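F5/8 type C domain protein (Bacteroides ovatus, PDB 4ZRX) probably acts as an alpha-L-fucosidase, hydrolysing terminal fucose from glycans, and carries an additional F5/8 type C domain of the galactose-binding-like clan. Local coordinates at residues S312-Y315 and F316-G320. Sequence-based numbering, arbitrary orientation.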
ATOM      1  N   SER A 312      -9.381  -0.697   0.770  1.00 17.05           N
ATOM      2  CA  SER A 312     -10.044   0.090  -0.261  1.00 17.40           C
ATOM      3  C   SER A 312      -9.373   1.431  -0.472  1.00 16.11           C
ATOM      4  O   SER A 312      -9.082   1.843  -1.636  1.00 16.24           O
ATOM      5  CB  SER A 312     -11.526   0.297   0.122  1.00 19.17           C
ATOM      6  OG  SER A 312     -12.139   1.192  -0.788  1.00 23.30           O
ATOM      7  N   ASP A 313      -9.039   2.103   0.613  1.00 16.26           N
ATOM      8  CA  ASP A 313      -8.343   3.389   0.516  1.00 16.46           C
ATOM      9  C   ASP A 313      -7.001   3.214  -0.142  1.00 16.34           C
ATOM     10  O   ASP A 313      -6.598   4.044  -0.987  1.00 15.25           O
ATOM     11  CB  ASP A 313      -8.215   4.117   1.836  1.00 18.36           C
ATOM     12  CG  ASP A 313      -9.578   4.607   2.397  1.00 20.75           C
ATOM     13  OD1 ASP A 313     -10.574   4.836   1.651  1.00 23.50           O
ATOM     14  OD2 ASP A 313      -9.615   4.752   3.633  1.00 22.83           O
ATOM     15  N   ILE A 314      -6.280   2.171   0.253  1.00 14.91           N
ATOM     16  CA  ILE A 314      -5.017   1.867  -0.455  1.00 14.84           C
ATOM     17  C   ILE A 314      -5.240   1.683  -1.938  1.00 13.80           C
ATOM     18  O   ILE A 314      -4.476   2.230  -2.736  1.00 13.94           O
ATOM     19  CB  ILE A 314      -4.291   0.639   0.191  1.00 15.45           C
ATOM     20  CG1 ILE A 314      -3.704   1.060   1.547  1.00 16.58           C
ATOM     21  CG2 ILE A 314      -3.173   0.111  -0.691  1.00 15.20           C
ATOM     22  CD1 ILE A 314      -3.319  -0.077   2.439  1.00 17.61           C
ATOM     23  N   TYR A 315      -6.211   0.896  -2.354  1.00 14.17           N
ATOM     24  CA  TYR A 315      -6.518   0.681  -3.753  1.00 14.35           C
ATOM     25  C   TYR A 315      -6.736   1.991  -4.495  1.00 14.41           C
ATOM     26  O   TYR A 315      -6.120   2.268  -5.532  1.00 14.21           O
ATOM     27  CB  TYR A 315      -7.714  -0.288  -3.840  1.00 15.39           C
ATOM     28  CG  TYR A 315      -8.075  -0.648  -5.236  1.00 15.91           C
ATOM     29  CD1 TYR A 315      -7.387  -1.643  -5.950  1.00 15.96           C
ATOM     30  CD2 TYR A 315      -9.069   0.050  -5.885  1.00 17.16           C
ATOM     31  CE1 TYR A 315      -7.702  -1.961  -7.262  1.00 16.71           C
ATOM     32  CE2 TYR A 315      -9.433  -0.310  -7.197  1.00 17.70           C
ATOM     33  CZ  TYR A 315      -8.718  -1.284  -7.876  1.00 17.42           C
ATOM     34  OH  TYR A 315      -9.047  -1.628  -9.178  1.00 20.03           O
ATOM     35  N   PHE A 316      -7.564   2.838  -3.929  1.00 15.38           N
ATOM     36  CA  PHE A 316      -7.818   4.147  -4.548  1.00 15.98           C
ATOM     37  C   PHE A 316      -6.620   5.065  -4.588  1.00 16.10           C
ATOM     38  O   PHE A 316      -6.551   5.890  -5.465  1.00 15.68           O
ATOM     39  CB  PHE A 316      -9.060   4.806  -3.929  1.00 16.84           C
ATOM     40  CG  PHE A 316     -10.348   4.109  -4.325  1.00 18.15           C
ATOM     41  CD1 PHE A 316     -10.809   4.208  -5.623  1.00 19.14           C
ATOM     42  CD2 PHE A 316     -11.100   3.420  -3.410  1.00 20.07           C
ATOM     43  CE1 PHE A 316     -11.939   3.564  -6.020  1.00 20.14           C
ATOM     44  CE2 PHE A 316     -12.240   2.781  -3.787  1.00 21.50           C
ATOM     45  CZ  PHE A 316     -12.683   2.859  -5.072  1.00 20.97           C
ATOM     46  N   GLN A 317      -5.677   4.901  -3.665  1.00 15.00           N
ATOM     47  CA  GLN A 317      -4.483   5.677  -3.637  1.00 15.66           C
ATOM     48  C   GLN A 317      -3.268   4.993  -4.284  1.00 14.71           C
ATOM     49  O   GLN A 317      -2.137   5.445  -4.109  1.00 14.40           O
ATOM     50  CB  GLN A 317      -4.135   6.032  -2.193  1.00 18.25           C
ATOM     51  CG  GLN A 317      -5.192   6.941  -1.478  1.00 21.51           C
ATOM     52  CD  GLN A 317      -4.871   6.946   0.037  1.00 24.81           C
ATOM     53  OE1 GLN A 317      -5.079   5.957   0.728  1.00 32.60           O
ATOM     54  NE2 GLN A 317      -4.234   7.910   0.458  1.00 29.83           N
ATOM     55  N   SER A 318      -3.523   3.902  -4.978  1.00 13.81           N
ATOM     56  CA  SER A 318      -2.517   3.189  -5.723  1.00 13.25           C
ATOM     57  C   SER A 318      -2.984   3.000  -7.147  1.00 12.57           C
ATOM     58  O   SER A 318      -2.581   3.768  -8.025  1.00 12.97           O
ATOM     59  CB  SER A 318      -2.118   1.877  -5.052  1.00 12.88           C
ATOM     60  OG  SER A 318      -3.226   1.051  -4.754  1.00 12.73           O
ATOM     61  N   VAL A 319      -3.800   1.991  -7.408  1.00 12.73           N
ATOM     62  CA  VAL A 319      -4.374   1.776  -8.713  1.00 12.91           C
ATOM     63  C   VAL A 319      -5.098   3.054  -9.172  1.00 13.33           C
ATOM     64  O   VAL A 319      -5.011   3.446 -10.326  1.00 13.51           O
ATOM     65  CB  VAL A 319      -5.324   0.602  -8.691  1.00 13.97           C
ATOM     66  CG1 VAL A 319      -6.012   0.407 -10.030  1.00 14.56           C
ATOM     67  CG2 VAL A 319      -4.501  -0.640  -8.342  1.00 15.21           C
ATOM     68  N   GLY A 320      -5.782   3.713  -8.242  1.00 13.80           N
ATOM     69  CA  GLY A 320      -6.423   4.973  -8.563  1.00 13.31           C
ATOM     70  C   GLY A 320      -5.543   6.196  -8.681  1.00 13.40           C
ATOM     71  O   GLY A 320      -6.058   7.281  -9.004  1.00 13.72           O
TER
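The hydroxyl of S318 bonds to the carbonyl of I314 (OG to O, 2.7 Å) at the C-terminal end of helix 308-316, which leads through a short loop to strand 324-328 of the TIM-barrel domain typical of alpha-L-fucosidases. The donor stands above the carbonyl plane; chi1 of 53° sets OG between the backbone N and the carbonyl carbon, turned back toward the last helical turn. The carbonyl of Y315 is gripped twice: G320 N approaches in its plane, nearly straight (3.1 Å to Y315 O, 171° at the hydrogen), whereas S318 N lies well above that plane. Farther back, helical bonds run from F316 N to S312 O and, more bent, from Q317 N to D313 O. The carboxylate of D313 forms salt bridges with K309 and R430.

Packing centres on the Y315 ring. V319 CB sits over one face in a CH-pi contact, 4.0 Å from the centroid, with CG2 against CE1, while the edge of the Y315 ring points at the face of F316, the planes 82° apart in a T-shaped pair. Helix 339-356 supplies F348 and F356 beside the same tyrosine, and M428 touches it from strand 427-431. A serine at Y315 would probably leave V319 and the F316 face without their aromatic partner, opening a gap in this buried turn. Beyond it, F316 CE2 rests 3.4 Å from S312 OG.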